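Local coordinates for octenoyl-CoA reductase/carboxylase (Streptomyces sp., PDB 4A0S), which catalyses the NADPH-dependent reductive carboxylation of 2-octenoyl-CoA, supplying an extender unit for polyketide biosynthesis, at residues A[45-50]-A[393-398]; A[60-65]-A[100-105]; A[223-228]-A[305-310]. All coordinates share one frame; numbering follows the deposited sequence.

Contact 1. Residues A[45-50]-A[393-398]; sequences DVRKSL and AAEACR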
loop_
_atom_site.group_PDB
_atom_site.type_symbol
_atom_site.label_atom_id
_atom_site.label_comp_id
_atom_site.label_asym_id
_atom_site.label_seq_id
_atom_site.Cartn_x
_atom_site.Cartn_y
_atom_site.Cartn_z
ATOM N N ASP A 45 12.855 25.990 -33.047
ATOM C CA ASP A 45 13.017 27.166 -32.215
ATOM C C ASP A 45 11.673 27.670 -31.717
ATOM O O ASP A 45 10.897 28.265 -32.490
ATOM C CB ASP A 45 13.732 28.257 -33.029
ATOM C CG ASP A 45 14.126 29.465 -32.191
ATOM O OD1 ASP A 45 13.640 29.592 -31.054
ATOM O OD2 ASP A 45 14.919 30.306 -32.688
ATOM N N VAL A 46 11.402 27.447 -30.427
ATOM C CA VAL A 46 10.111 27.847 -29.842
ATOM C C VAL A 46 9.819 29.309 -30.099
ATOM O O VAL A 46 8.668 29.725 -30.069
ATOM C CB VAL A 46 10.039 27.641 -28.325
ATOM C CG1 VAL A 46 10.217 26.191 -27.990
ATOM C CG2 VAL A 46 11.036 28.578 -27.590
ATOM N N ARG A 47 10.863 30.100 -30.339
ATOM C CA ARG A 47 10.654 31.531 -30.504
ATOM C C ARG A 47 10.021 31.814 -31.853
ATOM O O ARG A 47 9.522 32.907 -32.085
ATOM C CB ARG A 47 11.963 32.291 -30.368
ATOM C CG ARG A 47 12.596 32.139 -29.002
ATOM C CD ARG A 47 14.012 32.681 -29.008
ATOM N NE ARG A 47 14.833 31.935 -29.952
ATOM C CZ ARG A 47 16.124 32.171 -30.175
ATOM N NH1 ARG A 47 16.760 33.121 -29.504
ATOM N NH2 ARG A 47 16.784 31.433 -31.049
ATOM N N LYS A 48 10.037 30.827 -32.745
ATOM C CA LYS A 48 9.420 30.998 -34.061
ATOM C C LYS A 48 7.908 30.767 -34.016
ATOM O O LYS A 48 7.161 31.265 -34.863
ATOM C CB LYS A 48 10.090 30.096 -35.098
ATOM C CG LYS A 48 11.549 30.419 -35.301
ATOM C CD LYS A 48 12.133 29.656 -36.467
ATOM C CE LYS A 48 13.559 30.116 -36.759
ATOM N NZ LYS A 48 13.650 31.598 -36.954
ATOM N N SER A 49 7.460 30.040 -32.997
ATOM C CA SER A 49 6.049 29.709 -32.843
ATOM C C SER A 49 5.372 30.568 -31.796
ATOM O O SER A 49 4.229 30.990 -31.986
ATOM C CB SER A 49 5.905 28.251 -32.467
ATOM O OG SER A 49 6.616 28.025 -31.268
ATOM N N LEU A 50 6.068 30.822 -30.689
ATOM C CA LEU A 50 5.514 31.622 -29.601
ATOM C C LEU A 50 5.102 33.008 -30.060
ATOM O O LEU A 50 5.849 33.678 -30.771
ATOM C CB LEU A 50 6.494 31.703 -28.437
ATOM C CG LEU A 50 6.556 30.392 -27.644
ATOM C CD1 LEU A 50 7.672 30.423 -26.606
ATOM C CD2 LEU A 50 5.206 30.065 -26.974
ATOM N N ALA A 393 9.210 35.995 -22.696
ATOM C CA ALA A 393 8.857 34.609 -22.367
ATOM C C ALA A 393 9.301 33.632 -23.446
ATOM O O ALA A 393 9.677 32.501 -23.148
ATOM C CB ALA A 393 7.360 34.479 -22.106
ATOM N N ALA A 394 9.291 34.077 -24.703
ATOM C CA ALA A 394 9.802 33.232 -25.798
ATOM C C ALA A 394 11.276 32.831 -25.570
ATOM O O ALA A 394 11.659 31.673 -25.732
ATOM C CB ALA A 394 9.630 33.932 -27.132
ATOM N N GLU A 395 12.081 33.806 -25.172
ATOM C CA GLU A 395 13.489 33.592 -24.884
ATOM C C GLU A 395 13.615 32.676 -23.694
ATOM O O GLU A 395 14.390 31.727 -23.718
ATOM C CB GLU A 395 14.172 34.924 -24.573
ATOM C CG GLU A 395 15.660 34.819 -24.275
ATOM C CD GLU A 395 16.440 34.160 -25.394
ATOM O OE1 GLU A 395 16.040 34.269 -26.579
ATOM O OE2 GLU A 395 17.454 33.512 -25.079
ATOM N N ALA A 396 12.833 32.957 -22.656
ATOM C CA ALA A 396 12.814 32.107 -21.466
ATOM C C ALA A 396 12.575 30.668 -21.879
ATOM O O ALA A 396 13.285 29.767 -21.460
ATOM C CB ALA A 396 11.760 32.579 -20.490
ATOM N N CYS A 397 11.587 30.472 -22.742
ATOM C CA CYS A 397 11.262 29.163 -23.286
ATOM C C CYS A 397 12.423 28.553 -24.069
ATOM O O CYS A 397 12.786 27.390 -23.864
ATOM C CB CYS A 397 10.036 29.277 -24.171
ATOM S SG CYS A 397 9.211 27.729 -24.384
ATOM N N ARG A 398 13.013 29.359 -24.951
ATOM C CA ARG A 398 14.189 28.953 -25.700
ATOM C C ARG A 398 15.302 28.542 -24.748
ATOM O O ARG A 398 15.996 27.557 -24.982
ATOM C CB ARG A 398 14.650 30.115 -26.584
ATOM C CG ARG A 398 15.864 29.834 -27.448
ATOM C CD ARG A 398 15.560 28.758 -28.464
ATOM N NE ARG A 398 16.632 28.619 -29.438
ATOM C CZ ARG A 398 16.753 27.597 -30.280
ATOM N NH1 ARG A 398 15.873 26.603 -30.262
ATOM N NH2 ARG A 398 17.769 27.567 -31.133
#

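Contact 2. Residues A[60-65]-A[100-105]; sequences LAPDEV and GGWATR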
loop_
_atom_site.group_PDB
_atom_site.type_symbol
_atom_site.label_atom_id
_atom_site.label_comp_id
_atom_site.label_asym_id
_atom_site.label_seq_id
_atom_site.Cartn_x
_atom_site.Cartn_y
_atom_site.Cartn_z
ATOM N N LEU A 60 -15.970 32.717 -17.780
ATOM C CA LEU A 60 -15.596 31.881 -16.658
ATOM C C LEU A 60 -16.670 30.827 -16.372
ATOM O O LEU A 60 -17.842 31.139 -16.250
ATOM C CB LEU A 60 -15.416 32.783 -15.449
ATOM C CG LEU A 60 -14.392 32.409 -14.398
ATOM C CD1 LEU A 60 -12.998 32.222 -15.028
ATOM C CD2 LEU A 60 -14.425 33.516 -13.383
ATOM N N ALA A 61 -16.261 29.573 -16.278
ATOM C CA ALA A 61 -17.169 28.479 -15.925
ATOM C C ALA A 61 -17.481 28.590 -14.448
ATOM O O ALA A 61 -16.768 29.269 -13.728
ATOM C CB ALA A 61 -16.516 27.134 -16.231
ATOM N N PRO A 62 -18.539 27.912 -13.978
ATOM C CA PRO A 62 -18.903 28.151 -12.581
ATOM C C PRO A 62 -17.902 27.608 -11.564
ATOM O O PRO A 62 -17.894 28.053 -10.413
ATOM C CB PRO A 62 -20.254 27.444 -12.428
ATOM C CG PRO A 62 -20.310 26.479 -13.573
ATOM C CD PRO A 62 -19.538 27.095 -14.683
ATOM N N ASP A 63 -17.064 26.667 -11.982
ATOM C CA ASP A 63 -16.124 26.039 -11.066
ATOM C C ASP A 63 -14.735 26.641 -11.306
ATOM O O ASP A 63 -13.735 26.144 -10.802
ATOM C CB ASP A 63 -16.079 24.544 -11.320
ATOM C CG ASP A 63 -15.555 24.212 -12.706
ATOM O OD1 ASP A 63 -15.754 25.028 -13.647
ATOM O OD2 ASP A 63 -14.924 23.142 -12.865
ATOM N N GLU A 64 -14.689 27.724 -12.069
ATOM C CA GLU A 64 -13.407 28.298 -12.445
ATOM C C GLU A 64 -13.115 29.601 -11.753
ATOM O O GLU A 64 -14.010 30.269 -11.251
ATOM C CB GLU A 64 -13.348 28.517 -13.941
ATOM C CG GLU A 64 -13.013 27.270 -14.716
ATOM C CD GLU A 64 -13.233 27.457 -16.202
ATOM O OE1 GLU A 64 -13.588 28.576 -16.627
ATOM O OE2 GLU A 64 -13.067 26.480 -16.959
ATOM N N VAL A 65 -11.842 29.975 -11.779
ATOM C CA VAL A 65 -11.390 31.189 -11.154
ATOM C C VAL A 65 -10.518 31.902 -12.155
ATOM O O VAL A 65 -9.732 31.274 -12.855
ATOM C CB VAL A 65 -10.591 30.875 -9.877
ATOM C CG1 VAL A 65 -10.030 32.115 -9.298
ATOM C CG2 VAL A 65 -11.499 30.179 -8.843
ATOM N N GLY A 100 -17.939 19.159 -24.875
ATOM C CA GLY A 100 -19.076 20.055 -24.914
ATOM C C GLY A 100 -19.149 20.958 -23.693
ATOM O O GLY A 100 -18.226 20.997 -22.863
ATOM N N GLY A 101 -20.255 21.683 -23.590
ATOM C CA GLY A 101 -20.489 22.572 -22.466
ATOM C C GLY A 101 -19.344 23.538 -22.339
ATOM O O GLY A 101 -18.843 24.082 -23.335
ATOM N N TRP A 102 -18.900 23.718 -21.104
ATOM C CA TRP A 102 -17.857 24.686 -20.818
ATOM C C TRP A 102 -16.544 24.363 -21.487
ATOM O O TRP A 102 -15.747 25.266 -21.733
ATOM C CB TRP A 102 -17.676 24.825 -19.321
ATOM C CG TRP A 102 -18.815 25.546 -18.703
ATOM C CD1 TRP A 102 -19.841 25.002 -17.985
ATOM C CD2 TRP A 102 -19.062 26.960 -18.764
ATOM N NE1 TRP A 102 -20.712 26.002 -17.580
ATOM C CE2 TRP A 102 -20.259 27.208 -18.052
ATOM C CE3 TRP A 102 -18.388 28.041 -19.355
ATOM C CZ2 TRP A 102 -20.794 28.497 -17.905
ATOM C CZ3 TRP A 102 -18.915 29.324 -19.201
ATOM C CH2 TRP A 102 -20.115 29.534 -18.487
ATOM N N ALA A 103 -16.321 23.087 -21.804
ATOM C CA ALA A 103 -15.040 22.686 -22.396
ATOM C C ALA A 103 -14.806 23.286 -23.775
ATOM O O ALA A 103 -13.659 23.435 -24.182
ATOM C CB ALA A 103 -14.898 21.172 -22.445
ATOM N N THR A 104 -15.876 23.644 -24.488
ATOM C CA THR A 104 -15.689 24.063 -25.886
ATOM C C THR A 104 -14.845 25.332 -25.968
ATOM O O THR A 104 -14.200 25.571 -26.964
ATOM C CB THR A 104 -17.013 24.259 -26.696
ATOM O OG1 THR A 104 -17.608 25.504 -26.343
ATOM C CG2 THR A 104 -17.989 23.133 -26.453
ATOM N N ARG A 105 -14.840 26.125 -24.902
ATOM C CA ARG A 105 -14.037 27.351 -24.863
ATOM C C ARG A 105 -12.568 27.107 -25.147
ATOM O O ARG A 105 -11.902 27.973 -25.706
ATOM C CB ARG A 105 -14.160 28.059 -23.519
ATOM C CG ARG A 105 -15.545 28.632 -23.202
ATOM C CD ARG A 105 -15.563 28.940 -21.714
ATOM N NE ARG A 105 -15.103 27.756 -20.975
ATOM C CZ ARG A 105 -14.479 27.767 -19.805
ATOM N NH1 ARG A 105 -14.217 28.909 -19.178
ATOM N NH2 ARG A 105 -14.127 26.617 -19.261
#

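Contact 3. Residues A[223-228]-A[305-310]; sequences IVLIWG and REPDIV. With NAP (NADP nicotinamide-adenine-dinucleotide phosphate), chain F.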
loop_
_atom_site.group_PDB
_atom_site.type_symbol
_atom_site.label_atom_id
_atom_site.label_comp_id
_atom_site.label_asym_id
_atom_site.label_seq_id
_atom_site.Cartn_x
_atom_site.Cartn_y
_atom_site.Cartn_z
ATOM N N ILE A 223 18.055 5.789 -1.131
ATOM C CA ILE A 223 18.978 6.422 -2.050
ATOM C C ILE A 223 18.213 6.629 -3.337
ATOM O O ILE A 223 17.601 5.703 -3.852
ATOM C CB ILE A 223 20.211 5.547 -2.270
ATOM C CG1 ILE A 223 21.005 5.482 -0.968
ATOM C CG2 ILE A 223 21.059 6.112 -3.400
ATOM C CD1 ILE A 223 21.832 4.249 -0.811
ATOM N N VAL A 224 18.205 7.852 -3.833
ATOM C CA VAL A 224 17.395 8.161 -4.988
ATOM C C VAL A 224 18.297 8.730 -6.048
ATOM O O VAL A 224 18.898 9.793 -5.867
ATOM C CB VAL A 224 16.285 9.181 -4.670
ATOM C CG1 VAL A 224 15.444 9.438 -5.898
ATOM C CG2 VAL A 224 15.398 8.684 -3.514
ATOM N N LEU A 225 18.387 8.017 -7.158
ATOM C CA LEU A 225 19.174 8.477 -8.269
ATOM C C LEU A 225 18.308 9.410 -9.069
ATOM O O LEU A 225 17.209 9.050 -9.486
ATOM C CB LEU A 225 19.603 7.310 -9.132
ATOM C CG LEU A 225 20.529 7.660 -10.293
ATOM C CD1 LEU A 225 21.899 8.050 -9.763
ATOM C CD2 LEU A 225 20.631 6.478 -11.218
ATOM N N ILE A 226 18.785 10.624 -9.269
ATOM C CA ILE A 226 17.972 11.619 -9.916
ATOM C C ILE A 226 18.634 11.980 -11.230
ATOM O O ILE A 226 19.691 12.600 -11.247
ATOM C CB ILE A 226 17.816 12.868 -9.036
ATOM C CG1 ILE A 226 17.218 12.470 -7.680
ATOM C CG2 ILE A 226 16.946 13.922 -9.753
ATOM C CD1 ILE A 226 17.408 13.466 -6.605
ATOM N N TRP A 227 18.002 11.581 -12.323
ATOM C CA TRP A 227 18.423 12.010 -13.645
ATOM C C TRP A 227 18.100 13.472 -13.895
ATOM O O TRP A 227 17.208 14.039 -13.254
ATOM C CB TRP A 227 17.730 11.172 -14.697
ATOM C CG TRP A 227 18.193 9.782 -14.716
ATOM C CD1 TRP A 227 17.521 8.685 -14.249
ATOM C CD2 TRP A 227 19.441 9.310 -15.213
ATOM N NE1 TRP A 227 18.270 7.563 -14.430
ATOM C CE2 TRP A 227 19.454 7.909 -15.030
ATOM C CE3 TRP A 227 20.549 9.927 -15.814
ATOM C CZ2 TRP A 227 20.536 7.110 -15.421
ATOM C CZ3 TRP A 227 21.623 9.138 -16.201
ATOM C CH2 TRP A 227 21.607 7.741 -16.006
ATOM N N GLY A 228 18.811 14.072 -14.853
ATOM C CA GLY A 228 18.568 15.463 -15.229
ATOM C C GLY A 228 18.337 16.300 -13.992
ATOM O O GLY A 228 17.381 17.084 -13.926
ATOM N N ARG A 305 24.763 2.118 -1.517
ATOM C CA ARG A 305 23.950 1.062 -2.112
ATOM C C ARG A 305 23.472 1.465 -3.489
ATOM O O ARG A 305 23.539 2.627 -3.856
ATOM C CB ARG A 305 22.704 0.772 -1.254
ATOM C CG ARG A 305 22.984 0.465 0.197
ATOM C CD ARG A 305 21.705 0.086 0.942
ATOM N NE ARG A 305 20.583 0.976 0.652
ATOM C CZ ARG A 305 20.241 2.024 1.391
ATOM N NH1 ARG A 305 20.945 2.355 2.461
ATOM N NH2 ARG A 305 19.197 2.762 1.041
ATOM N N GLU A 306 22.956 0.500 -4.233
ATOM C CA GLU A 306 22.189 0.794 -5.432
ATOM C C GLU A 306 21.016 1.700 -5.100
ATOM O O GLU A 306 20.477 1.656 -3.996
ATOM C CB GLU A 306 21.669 -0.482 -6.072
ATOM C CG GLU A 306 22.755 -1.350 -6.673
ATOM C CD GLU A 306 22.263 -2.773 -6.905
ATOM O OE1 GLU A 306 21.785 -3.420 -5.935
ATOM O OE2 GLU A 306 22.336 -3.235 -8.054
ATOM N N PRO A 307 20.618 2.541 -6.056
ATOM C CA PRO A 307 19.501 3.400 -5.722
ATOM C C PRO A 307 18.233 2.599 -5.441
ATOM O O PRO A 307 18.005 1.566 -6.047
ATOM C CB PRO A 307 19.336 4.261 -6.972
ATOM C CG PRO A 307 19.981 3.519 -8.050
ATOM C CD PRO A 307 21.136 2.811 -7.403
ATOM N N ASP A 308 17.444 3.088 -4.501
ATOM C CA ASP A 308 16.176 2.489 -4.138
ATOM C C ASP A 308 15.128 2.982 -5.105
ATOM O O ASP A 308 14.207 2.259 -5.469
ATOM C CB ASP A 308 15.840 2.925 -2.722
ATOM C CG ASP A 308 16.821 2.357 -1.725
ATOM O OD1 ASP A 308 16.854 1.117 -1.621
ATOM O OD2 ASP A 308 17.592 3.125 -1.106
ATOM N N ILE A 309 15.282 4.239 -5.505
ATOM C CA ILE A 309 14.365 4.860 -6.448
ATOM C C ILE A 309 15.212 5.559 -7.484
ATOM O O ILE A 309 16.166 6.260 -7.141
ATOM C CB ILE A 309 13.444 5.894 -5.771
ATOM C CG1 ILE A 309 12.559 5.242 -4.705
ATOM C CG2 ILE A 309 12.552 6.619 -6.807
ATOM C CD1 ILE A 309 12.026 6.260 -3.710
ATOM N N VAL A 310 14.859 5.356 -8.744
ATOM C CA VAL A 310 15.463 6.098 -9.815
ATOM C C VAL A 310 14.397 7.042 -10.315
ATOM O O VAL A 310 13.296 6.636 -10.686
ATOM C CB VAL A 310 15.932 5.199 -10.954
ATOM C CG1 VAL A 310 16.570 6.030 -12.035
ATOM C CG2 VAL A 310 16.884 4.145 -10.414
HETATM P PA NAP F . 14.266 20.849 -17.452
HETATM O O1A NAP F . 14.132 21.959 -16.343
HETATM O O2A NAP F . 14.763 21.296 -18.794
HETATM O O5B NAP F . 15.244 19.806 -16.884
HETATM C C5B NAP F . 15.427 18.624 -17.638
HETATM C C4B NAP F . 16.803 18.088 -17.277
HETATM O O4B NAP F . 16.945 16.867 -18.015
HETATM C C3B NAP F . 17.953 19.023 -17.709
HETATM O O3B NAP F . 18.545 19.483 -16.512
HETATM C C2B NAP F . 18.969 18.097 -18.362
HETATM O O2B NAP F . 19.874 17.539 -17.411
HETATM C C1B NAP F . 18.147 16.983 -18.902
HETATM N N9A NAP F . 17.666 17.377 -20.250
HETATM C C8A NAP F . 17.356 18.596 -20.721
HETATM N N7A NAP F . 16.923 18.510 -21.986
HETATM C C5A NAP F . 16.966 17.223 -22.298
HETATM C C6A NAP F . 16.671 16.541 -23.452
HETATM N N6A NAP F . 16.210 17.203 -24.513
HETATM N N1A NAP F . 16.822 15.226 -23.458
HETATM C C2A NAP F . 17.244 14.567 -22.383
HETATM N N3A NAP F . 17.563 15.181 -21.265
HETATM C C4A NAP F . 17.425 16.509 -21.209
HETATM O O3 NAP F . 12.871 20.092 -17.657
HETATM P PN NAP F . 11.992 19.507 -16.445
HETATM O O1N NAP F . 11.004 20.690 -16.152
HETATM O O2N NAP F . 12.805 18.949 -15.305
HETATM O O5D NAP F . 11.214 18.388 -17.275
HETATM C C5D NAP F . 11.998 17.261 -17.655
HETATM C C4D NAP F . 11.051 16.348 -18.380
HETATM O O4D NAP F . 9.969 16.043 -17.432
HETATM C C3D NAP F . 10.369 17.010 -19.578
HETATM O O3D NAP F . 10.321 15.949 -20.555
HETATM C C2D NAP F . 8.986 17.362 -19.074
HETATM O O2D NAP F . 8.014 17.377 -20.146
HETATM C C1D NAP F . 8.744 16.136 -18.215
HETATM N N1N NAP F . 7.853 16.548 -17.157
HETATM C C2N NAP F . 6.753 15.751 -16.924
HETATM C C3N NAP F . 5.928 16.153 -15.912
HETATM C C7N NAP F . 4.741 15.304 -15.674
HETATM O O7N NAP F . 4.568 14.237 -16.274
HETATM N N7N NAP F . 3.911 15.835 -14.817
HETATM C C4N NAP F . 6.172 17.299 -15.149
HETATM C C5N NAP F . 7.280 18.100 -15.363
HETATM C C6N NAP F . 8.136 17.711 -16.381
HETATM P P2B NAP F . 21.211 16.897 -18.036
HETATM O O1X NAP F . 22.055 16.863 -16.643
HETATM O O2X NAP F . 20.936 15.400 -18.564
HETATM O O3X NAP F . 21.608 17.937 -19.055
#

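Contact 1. Residues A[45-50]-A[393-398]
R47 and A394 bring the two backbones within 5.1 Å, CA to CA, where the short, weakly bonded helix about 46-49 lies against the start of helix 393-401. D45 caps the short helix: its OD1 accepts from the backbone N of R47. The same carboxylate is gripped side-on by the R47 guanidinium, R47 NE using the syn lone pair of D45 OD1 at 2.9 Å. The second prong runs from R47 NH2 to D45 OD2 at 2.7 Å. Held in this way, the R47 guanidinium turns its outer nitrogen to the other helix, where NH1 donates to a syn lone pair of E395 OE1 at 3.2 Å, somewhat bent at 147°.

R398 crosses both D45 and R47 at about a right angle. Its guanidinium stacks face-on against the D45 carboxylate, planes 21° apart, and since D45 OD1 sits 3.5 Å from R398 NE but well out of plane, only the charges attract. With CG anti to the backbone N (chi1 -179°) and a bend at chi2, the R398 chain lays its CG over one face of the R47 guanidinium. R47 NH2 and R398 NE, both donors, come within 3.2 Å without a bond; D45, at the edge of one guanidinium and over the face of the other, probably offsets the two charges, with D43 pairing R398 NH2. With an alanine here, R47 and R398 would probably lose the carboxylate they share, leaving R47 tied mainly through E395 and the short helix uncapped.

Beneath this polar layer V46 CG2 and L50 CD1 both press on C397 CB, each at 3.6 Å. Helix 76-82 closes over V46, L50 and C397. The arrangement is a four-membered salt-bridge network over an apolar helix-helix seam, joining N-terminal and C-terminal parts of the enoyl reductase chain.

Contact 2. Residues A[60-65]-A[100-105]
E64 OE1 is gripped by two donors, R105 NH1 at 2.6 Å and the backbone N of A61 at 2.9 Å. The arginine comes in on the syn lone pair, while the A61 N-H meets the oxygen from above the carboxylate plane. E64 OE2 takes R105 NH2 at 2.5 Å along an almost straight line, 173°, and completes an end-on, two-pronged salt bridge whose carboxylate and guanidinium are nearly coplanar. The two chains reach it from opposite directions.

R105 gets there by a bend at chi3 (-51°), which also sets NE on a lone pair of W102 O at 2.7 Å, in the carbonyl plane. NH1 has a further acceptor in E59 O. Fixed at NE, NH1 and NH2, the guanidinium can hardly rotate, and its charge probably offsets that of the largely buried glutamate.

The guanidinium also carries packing on a face: W102 CE3 lies above it, and A61 CB lies over a face as well. The indole in turn presents one face to the turn at 61-64. A61 CA sits over the six-membered ring, 3.6 Å from its centroid and only 10° off the normal, and P62 CD lies over the five-membered ring, 3.7 Å from its centroid; both are CH-pi contacts. W102 NE1 donates to I126 O of the second subunit, on which G127 also packs against P62, so the indole belongs to a subunit interface.

On the 60-65 side, A61 to E64 form a type I beta turn, and the extended E64 side chain takes the N-H of A61 across it. Together these bonds fasten the 3-10 segment 102-105 to the turn that leads into strand 64-73 of the GroES-like domain, the alcohol dehydrogenase-type catalytic domain of this family.

Contact 3. Residues A[223-228]-A[305-310]
I223 makes the most extensive contact: its CD1 lies 3.5 Å above the centre of the R305 guanidinium, over one face, while its CG2 leans on P307. D308 OD2 fixes that flat group by taking R305 NH2 on its syn lone pair, and on its anti lone pair it takes I223 N at 2.7 Å, nearly straight at 173°; D308 OD1 pairs with R327. I223 O accepts from both D308 N and I309 N, and L225 N donates to I309 O at 2.8 Å, making a parallel register of V224 with I309 and L225 with V310.

Side chains alternate across the sheet. V224 and I309 lie side by side, both valine methyls against I309 CB; on the other face L225 CB meets P307 CB at 3.7 Å and L225 CD2 touches V310 CG1. With that methyl anti to the backbone N (chi1 -179°), V310 also meets the edge of the W227 indole, 3.3 Å from NE1. G228 CA comes to 3.3 Å from O2B of the NADP adenosine ribose.

Strands 223-226 and 309-312 are central neighbours in a six-stranded Rossmann sheet, with strand 247-252 beyond 223-226; helix 316-325 packs on L225 and V310, helix 285-303 on I223, W227 and P307.

The three contacts sample separate parts of one subunit and do not touch. Contact 3 lies in the Rossmann sheet and reaches the cofactor directly through G228, while contact 1 is set back from it: the side chain of C397 is about 10 Å from NADP and about 11 Å from the bound octanoyl-CoA. Contact 2 lies away from these sites, near the second subunit. The centres of contacts 1 and 3 are about 33 Å apart, those of 1 and 2 about 29 Å, and those of 2 and 3, which face each other across the middle of the chain, about 41 Å. Along the sequence, contact 1 brackets the other two, and contact 2 is complete before contact 3 begins.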